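Long-range contacts in BSU-2 beta-lactamase (Bacillus subtilis, PDB 6W5E), which probably hydrolyses the amide bond of beta-lactam antibiotics as a class D, serine-type beta-lactamase: residues 145-155 with 167-178; 46-56 with 235-245. All coordinates share one frame; numbering follows the deposited sequence. Where two conformers were deposited one is given.

How the contacts relate
Following the chain from the N terminus, 46-56 comes first and forms an inner strand of the six-stranded antiparallel sheet. After the neighbouring strand 59-63 the chain leaves for the helical part of the protein. There contact 1 brings 167-178 back onto 145-155, closing a short loop of 11 residues without helix or strand. Only later does the chain reach 235-245, which pairs with 46-56 as contact 2 and closes a loop of 178 residues. Contact 1 therefore lies wholly within the larger loop. The two centres are about 17 Å apart, but they meet directly. P172 and E176 of helix 172-184 pack on I51, H53 and V241, tying the sheet to the helical side.

Contact 1: residues 145-155 with 167-178; sequences LHTLSYGNEDI and SLTISPLEQETF
Y150, G151 and N152 form the YGN motif of class D beta-lactamases, and all three meet residues of 167-178. Side chains of 167-178 meet the Y150 ring from several directions. I170 CD1 sits over the centre of one face, 3.5 Å from the ring centroid, in a CH-pi contact. L168 CD2 comes to 3.8 Å from Y150 CE1. The edge of Y150 points at the face of F178 in a T-shaped stack, with the planes 83° apart. F78 makes another edge-to-face pair with Y150. Y150 OH donates to a water that in turn donates to Q175 OE1, while Q175 NE2 bonds T77 OG1.

N152 bonds through both backbone and side chain. Its backbone N donates to T169 O at 2.9 Å. Its amide turns back to the same residue: T169 N donates to N152 OD1 at 2.9 Å. D154 N reaches that oxygen from the opposite face of the amide plane, making an Asx turn. N152 ND2 donates to S167 O at 3.1 Å, within the amide plane and nearly straight at 169°. With CG between the backbone N and carbonyl carbon (chi1 74°), the amide lies across T169. Further along, S167 OG donates to D154 O at 2.7 Å from above the carbonyl plane. G151 leaves room for the T169 carbonyl, whose O is 3.2 Å from G151 CA.

The N152 amide is thus fixed in rotation: a flipped amide would set its NH2 against two N-H groups and its oxygen against the S167 carbonyl.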
loop_
_atom_site.group_PDB
_atom_site.type_symbol
_atom_site.label_atom_id
_atom_site.label_comp_id
_atom_site.label_asym_id
_atom_site.label_seq_id
_atom_site.Cartn_x
_atom_site.Cartn_y
_atom_site.Cartn_z
ATOM N N LEU A 145 13.660 -3.007 7.662
ATOM C CA LEU A 145 12.421 -2.720 8.383
ATOM C C LEU A 145 12.670 -1.849 9.610
ATOM O O LEU A 145 11.777 -1.095 10.018
ATOM C CB LEU A 145 11.685 -4.009 8.749
ATOM C CG LEU A 145 11.123 -4.818 7.569
ATOM C CD1 LEU A 145 10.061 -5.792 8.042
ATOM C CD2 LEU A 145 10.561 -3.927 6.466
ATOM N N HIS A 146 13.857 -1.931 10.222
ATOM C CA HIS A 146 14.140 -0.985 11.299
ATOM C C HIS A 146 14.424 0.407 10.754
ATOM O O HIS A 146 13.971 1.401 11.330
ATOM C CB HIS A 146 15.265 -1.461 12.219
ATOM C CG HIS A 146 15.254 -0.785 13.561
ATOM N ND1 HIS A 146 14.175 -0.858 14.416
ATOM C CD2 HIS A 146 16.177 -0.018 14.192
ATOM C CE1 HIS A 146 14.435 -0.173 15.515
ATOM N NE2 HIS A 146 15.642 0.351 15.402
ATOM N N THR A 147 15.157 0.499 9.641
ATOM C CA THR A 147 15.357 1.791 8.986
ATOM C C THR A 147 14.022 2.462 8.680
ATOM O O THR A 147 13.878 3.680 8.833
ATOM C CB THR A 147 16.187 1.603 7.707
ATOM O OG1 THR A 147 17.551 1.367 8.065
ATOM C CG2 THR A 147 16.119 2.825 6.796
ATOM N N LEU A 148 13.032 1.678 8.264
ATOM C CA LEU A 148 11.747 2.193 7.815
ATOM C C LEU A 148 10.697 2.270 8.916
ATOM O O LEU A 148 9.578 2.731 8.648
ATOM C CB LEU A 148 11.220 1.327 6.675
ATOM C CG LEU A 148 12.097 1.310 5.427
ATOM C CD1 LEU A 148 11.565 0.293 4.431
ATOM C CD2 LEU A 148 12.195 2.711 4.813
ATOM N N SER A 149 11.011 1.820 10.130
ATOM C CA SER A 149 10.075 1.876 11.252
ATOM C C SER A 149 8.758 1.189 10.904
ATOM O O SER A 149 7.673 1.730 11.122
ATOM C CB SER A 149 9.836 3.322 11.694
ATOM O OG SER A 149 10.982 3.867 12.315
ATOM N N TYR A 150 8.855 -0.016 10.352
ATOM C CA TYR A 150 7.686 -0.653 9.752
ATOM C C TYR A 150 6.989 -1.555 10.770
ATOM O O TYR A 150 7.244 -2.756 10.848
ATOM C CB TYR A 150 8.072 -1.395 8.476
ATOM C CG TYR A 150 6.868 -1.687 7.616
ATOM C CD1 TYR A 150 6.141 -2.859 7.786
ATOM C CD2 TYR A 150 6.437 -0.779 6.658
ATOM C CE1 TYR A 150 5.032 -3.131 7.014
ATOM C CE2 TYR A 150 5.314 -1.040 5.886
ATOM C CZ TYR A 150 4.620 -2.217 6.071
ATOM O OH TYR A 150 3.517 -2.499 5.301
ATOM N N GLY A 151 6.072 -0.968 11.539
ATOM C CA GLY A 151 5.244 -1.752 12.450
ATOM C C GLY A 151 6.058 -2.473 13.507
ATOM O O GLY A 151 7.048 -1.952 14.031
ATOM N N ASN A 152 5.645 -3.701 13.827
ATOM C CA ASN A 152 6.384 -4.480 14.815
ATOM C C ASN A 152 7.664 -5.086 14.253
ATOM O O ASN A 152 8.410 -5.717 15.009
ATOM C CB ASN A 152 5.498 -5.555 15.468
ATOM C CG ASN A 152 5.199 -6.744 14.549
ATOM O OD1 ASN A 152 5.506 -6.737 13.354
ATOM N ND2 ASN A 152 4.589 -7.778 15.116
ATOM N N GLU A 153 7.925 -4.928 12.951
ATOM C CA GLU A 153 9.159 -5.379 12.307
ATOM C C GLU A 153 9.410 -6.878 12.469
ATOM O O GLU A 153 10.545 -7.336 12.315
ATOM C CB GLU A 153 10.374 -4.552 12.759
ATOM C CG GLU A 153 10.126 -3.046 12.720
ATOM C CD GLU A 153 11.302 -2.237 13.230
ATOM O OE1 GLU A 153 12.409 -2.809 13.348
ATOM O OE2 GLU A 153 11.121 -1.030 13.504
ATOM N N ASP A 154 8.374 -7.665 12.751
ATOM C CA ASP A 154 8.541 -9.074 13.095
ATOM C C ASP A 154 8.438 -9.920 11.826
ATOM O O ASP A 154 7.348 -10.089 11.270
ATOM C CB ASP A 154 7.483 -9.480 14.120
ATOM C CG ASP A 154 7.729 -10.859 14.695
ATOM O OD1 ASP A 154 8.449 -11.658 14.054
ATOM O OD2 ASP A 154 7.176 -11.150 15.776
ATOM N N ILE A 155 9.569 -10.478 11.387
ATOM C CA ILE A 155 9.616 -11.310 10.189
ATOM C C ILE A 155 9.787 -12.792 10.524
ATOM O O ILE A 155 10.122 -13.590 9.651
ATOM C CB ILE A 155 10.647 -10.810 9.158
ATOM C CG1 ILE A 155 12.082 -10.908 9.686
ATOM C CG2 ILE A 155 10.350 -9.368 8.771
ATOM C CD1 ILE A 155 13.168 -10.656 8.613
ATOM N N SER A 167 3.440 -12.917 11.010
ATOM C CA SER A 167 4.080 -12.295 12.165
ATOM C C SER A 167 4.130 -10.777 12.088
ATOM O O SER A 167 4.061 -10.109 13.126
ATOM C CB SER A 167 5.489 -12.865 12.344
ATOM O OG SER A 167 6.302 -12.580 11.211
ATOM N N LEU A 168 4.270 -10.213 10.895
ATOM C CA LEU A 168 4.443 -8.771 10.778
ATOM C C LEU A 168 3.099 -8.060 10.907
ATOM O O LEU A 168 2.107 -8.469 10.295
ATOM C CB LEU A 168 5.069 -8.435 9.427
ATOM C CG LEU A 168 5.289 -6.954 9.115
ATOM C CD1 LEU A 168 6.246 -6.310 10.099
ATOM C CD2 LEU A 168 5.785 -6.804 7.693
ATOM N N THR A 169 3.065 -7.006 11.722
ATOM C CA THR A 169 1.877 -6.180 11.865
ATOM C C THR A 169 2.267 -4.709 11.831
ATOM O O THR A 169 3.393 -4.338 12.171
ATOM C CB THR A 169 1.134 -6.482 13.174
ATOM O OG1 THR A 169 1.952 -6.080 14.275
ATOM C CG2 THR A 169 0.809 -7.971 13.288
ATOM N N ILE A 170 1.319 -3.875 11.422
ATOM C CA ILE A 170 1.534 -2.435 11.335
ATOM C C ILE A 170 0.174 -1.764 11.471
ATOM O O ILE A 170 -0.828 -2.263 10.948
ATOM C CB ILE A 170 2.250 -2.062 10.014
ATOM C CG1 ILE A 170 2.596 -0.569 9.983
ATOM C CG2 ILE A 170 1.422 -2.500 8.801
ATOM C CD1 ILE A 170 3.424 -0.156 8.794
ATOM N N SER A 171 0.121 -0.661 12.208
ATOM C CA SER A 171 -1.176 -0.013 12.363
ATOM C C SER A 171 -1.469 0.863 11.151
ATOM O O SER A 171 -0.552 1.275 10.431
ATOM C CB SER A 171 -1.209 0.838 13.629
ATOM O OG SER A 171 -0.506 2.050 13.430
ATOM N N PRO A 172 -2.745 1.167 10.902
ATOM C CA PRO A 172 -3.061 2.113 9.823
ATOM C C PRO A 172 -2.345 3.450 9.959
ATOM O O PRO A 172 -1.871 3.993 8.952
ATOM C CB PRO A 172 -4.587 2.216 9.899
ATOM C CG PRO A 172 -5.002 0.848 10.362
ATOM C CD PRO A 172 -3.946 0.452 11.374
ATOM N N LEU A 173 -2.205 3.974 11.181
ATOM C CA LEU A 173 -1.469 5.225 11.357
ATOM C C LEU A 173 0.012 5.051 11.032
ATOM O O LEU A 173 0.631 5.952 10.453
ATOM C CB LEU A 173 -1.671 5.773 12.770
ATOM C CG LEU A 173 -2.956 6.591 12.919
ATOM C CD1 LEU A 173 -3.318 6.822 14.385
ATOM C CD2 LEU A 173 -2.839 7.910 12.158
ATOM N N GLU A 174 0.597 3.899 11.383
ATOM C CA GLU A 174 1.993 3.643 11.029
ATOM C C GLU A 174 2.167 3.523 9.517
ATOM O O GLU A 174 3.187 3.963 8.965
ATOM C CB GLU A 174 2.504 2.387 11.741
ATOM C CG GLU A 174 2.755 2.583 13.233
ATOM C CD GLU A 174 3.091 1.299 13.970
ATOM O OE1 GLU A 174 2.509 0.239 13.652
ATOM O OE2 GLU A 174 3.954 1.356 14.877
ATOM N N GLN A 175 1.188 2.924 8.835
ATOM C CA GLN A 175 1.209 2.905 7.375
ATOM C C GLN A 175 1.178 4.323 6.815
ATOM O O GLN A 175 1.914 4.635 5.870
ATOM C CB GLN A 175 0.030 2.097 6.843
ATOM C CG GLN A 175 0.185 0.589 6.989
ATOM C CD GLN A 175 0.340 -0.125 5.652
ATOM O OE1 GLN A 175 0.961 0.391 4.731
ATOM N NE2 GLN A 175 -0.221 -1.317 5.549
ATOM N N GLU A 176 0.333 5.195 7.386
ATOM C CA GLU A 176 0.280 6.581 6.924
ATOM C C GLU A 176 1.638 7.251 7.056
ATOM O O GLU A 176 2.072 7.976 6.156
ATOM C CB GLU A 176 -0.772 7.384 7.695
ATOM C CG GLU A 176 -1.016 8.799 7.117
ATOM C CD GLU A 176 0.102 9.830 7.421
ATOM O OE1 GLU A 176 0.799 9.686 8.446
ATOM O OE2 GLU A 176 0.292 10.790 6.635
ATOM N N THR A 177 2.302 7.053 8.198
ATOM C CA THR A 177 3.590 7.690 8.438
ATOM C C THR A 177 4.593 7.276 7.380
ATOM O O THR A 177 5.290 8.119 6.802
ATOM C CB THR A 177 4.070 7.308 9.836
ATOM O OG1 THR A 177 3.161 7.872 10.784
ATOM C CG2 THR A 177 5.496 7.809 10.111
ATOM N N PHE A 178 4.650 5.977 7.090
ATOM C CA PHE A 178 5.555 5.474 6.065
ATOM C C PHE A 178 5.207 6.053 4.700
ATOM O O PHE A 178 6.084 6.539 3.975
ATOM C CB PHE A 178 5.483 3.950 6.034
ATOM C CG PHE A 178 6.134 3.339 4.829
ATOM C CD1 PHE A 178 7.512 3.374 4.666
ATOM C CD2 PHE A 178 5.360 2.753 3.845
ATOM C CE1 PHE A 178 8.102 2.826 3.542
ATOM C CE2 PHE A 178 5.943 2.205 2.723
ATOM C CZ PHE A 178 7.319 2.239 2.571
HETATM O O HOH W 1 5.912 3.929 9.999
HETATM O O HOH W 2 6.490 2.422 13.948
HETATM O O HOH W 3 3.035 -0.800 3.255
#

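Contact 2: residues 46-56 with 235-245; sequences TDGTFILHDLQ and HGSYVFVTNVD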
loop_
_atom_site.group_PDB
_atom_site.type_symbol
_atom_site.label_atom_id
_atom_site.label_comp_id
_atom_site.label_asym_id
_atom_site.label_seq_id
_atom_site.Cartn_x
_atom_site.Cartn_y
_atom_site.Cartn_z
ATOM N N THR A 46 -19.469 -1.498 8.269
ATOM C CA THR A 46 -18.125 -2.043 8.146
ATOM C C THR A 46 -17.293 -1.606 9.342
ATOM O O THR A 46 -17.345 -0.446 9.750
ATOM C CB THR A 46 -17.481 -1.501 6.867
ATOM O OG1 THR A 46 -18.290 -1.854 5.740
ATOM C CG2 THR A 46 -16.109 -2.090 6.669
ATOM N N ASP A 47 -16.526 -2.533 9.904
ATOM C CA ASP A 47 -15.548 -2.204 10.937
ATOM C C ASP A 47 -14.296 -1.695 10.226
ATOM O O ASP A 47 -13.582 -2.473 9.586
ATOM C CB ASP A 47 -15.250 -3.466 11.744
ATOM C CG ASP A 47 -14.569 -3.177 13.063
ATOM O OD1 ASP A 47 -14.284 -1.997 13.339
ATOM O OD2 ASP A 47 -14.308 -4.135 13.825
ATOM N N GLY A 48 -14.027 -0.395 10.300
ATOM C CA GLY A 48 -12.940 0.127 9.491
ATOM C C GLY A 48 -12.416 1.452 9.992
ATOM O O GLY A 48 -12.967 2.064 10.910
ATOM N N THR A 49 -11.331 1.896 9.352
ATOM C CA THR A 49 -10.720 3.187 9.635
ATOM C C THR A 49 -10.297 3.835 8.321
ATOM O O THR A 49 -10.039 3.155 7.324
ATOM C CB THR A 49 -9.546 3.035 10.617
ATOM O OG1 THR A 49 -8.960 4.308 10.892
ATOM C CG2 THR A 49 -8.482 2.117 10.044
ATOM N N PHE A 50 -10.264 5.166 8.319
ATOM C CA PHE A 50 -9.825 5.940 7.165
ATOM C C PHE A 50 -8.975 7.093 7.672
ATOM O O PHE A 50 -9.363 7.784 8.621
ATOM C CB PHE A 50 -11.029 6.504 6.394
ATOM C CG PHE A 50 -10.652 7.438 5.272
ATOM C CD1 PHE A 50 -10.143 6.941 4.079
ATOM C CD2 PHE A 50 -10.824 8.805 5.405
ATOM C CE1 PHE A 50 -9.808 7.792 3.054
ATOM C CE2 PHE A 50 -10.490 9.666 4.372
ATOM C CZ PHE A 50 -9.987 9.161 3.198
ATOM N N ILE A 51 -7.826 7.298 7.032
ATOM C CA ILE A 51 -6.891 8.358 7.388
ATOM C C ILE A 51 -6.558 9.144 6.133
ATOM O O ILE A 51 -6.237 8.549 5.099
ATOM C CB ILE A 51 -5.598 7.786 7.996
ATOM C CG1 ILE A 51 -5.915 6.878 9.187
ATOM C CG2 ILE A 51 -4.683 8.934 8.392
ATOM C CD1 ILE A 51 -4.869 5.838 9.436
ATOM N N LEU A 52 -6.628 10.475 6.218
ATOM C CA LEU A 52 -6.298 11.341 5.089
ATOM C C LEU A 52 -5.385 12.452 5.579
ATOM O O LEU A 52 -5.752 13.208 6.487
ATOM C CB LEU A 52 -7.557 11.924 4.440
ATOM C CG LEU A 52 -7.327 12.650 3.109
ATOM C CD1 LEU A 52 -6.797 11.685 2.049
ATOM C CD2 LEU A 52 -8.609 13.335 2.643
ATOM N N HIS A 53 -4.203 12.553 4.979
ATOM C CA HIS A 53 -3.219 13.559 5.349
ATOM C C HIS A 53 -3.027 14.554 4.211
ATOM O O HIS A 53 -2.691 14.163 3.090
ATOM C CB HIS A 53 -1.873 12.929 5.697
ATOM C CG HIS A 53 -0.825 13.932 6.060
ATOM N ND1 HIS A 53 -0.740 14.492 7.315
ATOM C CD2 HIS A 53 0.147 14.516 5.318
ATOM C CE1 HIS A 53 0.255 15.359 7.340
ATOM N NE2 HIS A 53 0.808 15.395 6.141
ATOM N N ASP A 54 -3.211 15.838 4.524
ATOM C CA ASP A 54 -2.971 16.957 3.618
ATOM C C ASP A 54 -1.484 17.306 3.661
ATOM O O ASP A 54 -0.992 17.822 4.673
ATOM C CB ASP A 54 -3.822 18.125 4.115
ATOM C CG ASP A 54 -3.785 19.345 3.205
ATOM O OD1 ASP A 54 -2.772 19.580 2.512
ATOM O OD2 ASP A 54 -4.775 20.113 3.231
ATOM N N LEU A 55 -0.764 17.028 2.567
ATOM C CA LEU A 55 0.677 17.274 2.549
ATOM C C LEU A 55 0.999 18.766 2.592
ATOM O O LEU A 55 1.901 19.187 3.325
ATOM C CB LEU A 55 1.313 16.601 1.334
ATOM C CG LEU A 55 1.445 15.080 1.467
ATOM C CD1 LEU A 55 1.627 14.423 0.102
ATOM C CD2 LEU A 55 2.599 14.731 2.413
ATOM N N GLN A 56 0.266 19.582 1.833
ATOM C CA GLN A 56 0.566 21.009 1.781
ATOM C C GLN A 56 0.362 21.677 3.133
ATOM O O GLN A 56 1.158 22.533 3.531
ATOM C CB GLN A 56 -0.296 21.691 0.721
ATOM C CG GLN A 56 0.280 21.640 -0.672
ATOM C CD GLN A 56 -0.580 22.382 -1.669
ATOM O OE1 GLN A 56 -1.608 22.964 -1.309
ATOM N NE2 GLN A 56 -0.165 22.372 -2.930
ATOM N N HIS A 235 -4.485 20.936 -6.570
ATOM C CA HIS A 235 -4.594 21.739 -5.363
ATOM C C HIS A 235 -4.017 20.996 -4.171
ATOM O O HIS A 235 -4.580 21.007 -3.072
ATOM C CB HIS A 235 -6.036 22.176 -5.133
ATOM C CG HIS A 235 -6.585 23.011 -6.249
ATOM N ND1 HIS A 235 -7.357 22.489 -7.265
ATOM C CD2 HIS A 235 -6.436 24.327 -6.531
ATOM C CE1 HIS A 235 -7.679 23.450 -8.112
ATOM N NE2 HIS A 235 -7.131 24.576 -7.690
ATOM N N GLY A 236 -2.885 20.339 -4.377
ATOM C CA GLY A 236 -2.180 19.658 -3.315
ATOM C C GLY A 236 -2.303 18.147 -3.426
ATOM O O GLY A 236 -3.161 17.607 -4.125
ATOM N N SER A 237 -1.417 17.461 -2.714
ATOM C CA SER A 237 -1.398 16.008 -2.658
ATOM C C SER A 237 -1.816 15.541 -1.267
ATOM O O SER A 237 -1.651 16.256 -0.275
ATOM C CB SER A 237 -0.009 15.465 -3.008
ATOM O OG SER A 237 0.275 15.692 -4.379
ATOM N N TYR A 238 -2.379 14.338 -1.210
ATOM C CA TYR A 238 -2.930 13.795 0.022
ATOM C C TYR A 238 -2.546 12.329 0.131
ATOM O O TYR A 238 -2.516 11.618 -0.876
ATOM C CB TYR A 238 -4.461 13.909 0.034
ATOM C CG TYR A 238 -4.974 15.331 0.049
ATOM C CD1 TYR A 238 -4.966 16.109 -1.103
ATOM C CD2 TYR A 238 -5.475 15.887 1.218
ATOM C CE1 TYR A 238 -5.429 17.415 -1.082
ATOM C CE2 TYR A 238 -5.941 17.185 1.249
ATOM C CZ TYR A 238 -5.912 17.940 0.106
ATOM O OH TYR A 238 -6.378 19.232 0.141
ATOM N N VAL A 239 -2.252 11.886 1.352
ATOM C CA VAL A 239 -1.894 10.501 1.648
ATOM C C VAL A 239 -3.076 9.851 2.355
ATOM O O VAL A 239 -3.668 10.450 3.262
ATOM C CB VAL A 239 -0.627 10.436 2.523
ATOM C CG1 VAL A 239 -0.243 8.991 2.768
ATOM C CG2 VAL A 239 0.534 11.218 1.881
ATOM N N PHE A 240 -3.435 8.636 1.944
ATOM C CA PHE A 240 -4.587 7.963 2.540
ATOM C C PHE A 240 -4.263 6.529 2.944
ATOM O O PHE A 240 -3.424 5.851 2.331
ATOM C CB PHE A 240 -5.815 7.972 1.606
ATOM C CG PHE A 240 -5.560 7.305 0.287
ATOM C CD1 PHE A 240 -5.613 5.921 0.170
ATOM C CD2 PHE A 240 -5.260 8.059 -0.838
ATOM C CE1 PHE A 240 -5.337 5.295 -1.040
ATOM C CE2 PHE A 240 -5.001 7.438 -2.053
ATOM C CZ PHE A 240 -5.044 6.056 -2.150
ATOM N N VAL A 241 -4.976 6.066 3.972
ATOM C CA VAL A 241 -4.968 4.671 4.393
ATOM C C VAL A 241 -6.389 4.292 4.771
ATOM O O VAL A 241 -7.013 4.950 5.612
ATOM C CB VAL A 241 -4.038 4.454 5.603
ATOM C CG1 VAL A 241 -4.267 3.087 6.237
ATOM C CG2 VAL A 241 -2.583 4.582 5.183
ATOM N N THR A 242 -6.893 3.221 4.168
ATOM C CA THR A 242 -8.173 2.629 4.528
ATOM C C THR A 242 -7.950 1.181 4.926
ATOM O O THR A 242 -7.202 0.456 4.261
ATOM C CB THR A 242 -9.138 2.699 3.351
ATOM O OG1 THR A 242 -9.276 4.066 2.963
ATOM C CG2 THR A 242 -10.509 2.132 3.728
ATOM N N ASN A 243 -8.582 0.767 6.024
ATOM C CA ASN A 243 -8.430 -0.591 6.530
ATOM C C ASN A 243 -9.781 -1.051 7.059
ATOM O O ASN A 243 -10.460 -0.291 7.755
ATOM C CB ASN A 243 -7.361 -0.610 7.636
ATOM C CG ASN A 243 -7.417 -1.845 8.495
ATOM O OD1 ASN A 243 -8.073 -1.851 9.533
ATOM N ND2 ASN A 243 -6.724 -2.900 8.075
ATOM N N VAL A 244 -10.183 -2.280 6.708
ATOM C CA VAL A 244 -11.535 -2.769 6.969
ATOM C C VAL A 244 -11.506 -4.258 7.311
ATOM O O VAL A 244 -10.586 -4.994 6.936
ATOM C CB VAL A 244 -12.496 -2.535 5.769
ATOM C CG1 VAL A 244 -12.755 -1.057 5.541
ATOM C CG2 VAL A 244 -11.949 -3.197 4.504
ATOM N N ASP A 245 -12.562 -4.704 7.998
ATOM C CA ASP A 245 -12.824 -6.126 8.213
ATOM C C ASP A 245 -13.579 -6.713 7.023
ATOM O O ASP A 245 -14.648 -7.313 7.181
ATOM C CB ASP A 245 -13.572 -6.342 9.545
ATOM C CG ASP A 245 -15.046 -5.930 9.486
ATOM O OD1 ASP A 245 -15.371 -4.948 8.791
ATOM O OD2 ASP A 245 -15.885 -6.592 10.148
HETATM O O HOH W 4 -2.045 19.044 -0.001
#
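Y238, V239 and L55 have the most surface buried where 46-56 and 235-245 pair along strands 48-54 and 236-244. These are neighbouring antiparallel strands of the central sheet of the serine beta-lactamase and penicillin-binding protein fold, one early and one late in the chain.

V239 faces H53 in a hydrogen-bonded pair. H53 N donates to V239 O at 2.8 Å, and V239 N returns a bond to H53 O. V239 CG2 also meets L55 CD1 at 3.8 Å. Just past the strand end, L55 N donates to S237 O at 3.1 Å and continues the ladder, while L55 CD1 lies against S237 CB. I51 and V241 point to the same face of the sheet as V239, and helix 172-184 packs on that face.

Y238 lies on the other face, in a non-hydrogen-bonded pair with D54. The two side chains run side by side in the same direction, carboxylate and ring planes 44° apart, with Y238 CE2 3.6 Å from D54 CG. CG of Y238 is anti to the carbonyl carbon (chi1 -65°), which lays the ring alongside D54. Their polar ends have other partners: Y238 OH bonds L32 O, and D54 OD2 bonds H31 NE2. L52 CD1 touches Y238 CB at 3.8 Å. Farther along this face, F50 and F240 pack on helix 248-261.

One water joins the strand ends near Y238. It donates to D54 OD1 at 2.7 Å and to S237 O at 2.8 Å, and accepts from Q56 N at 3.0 Å.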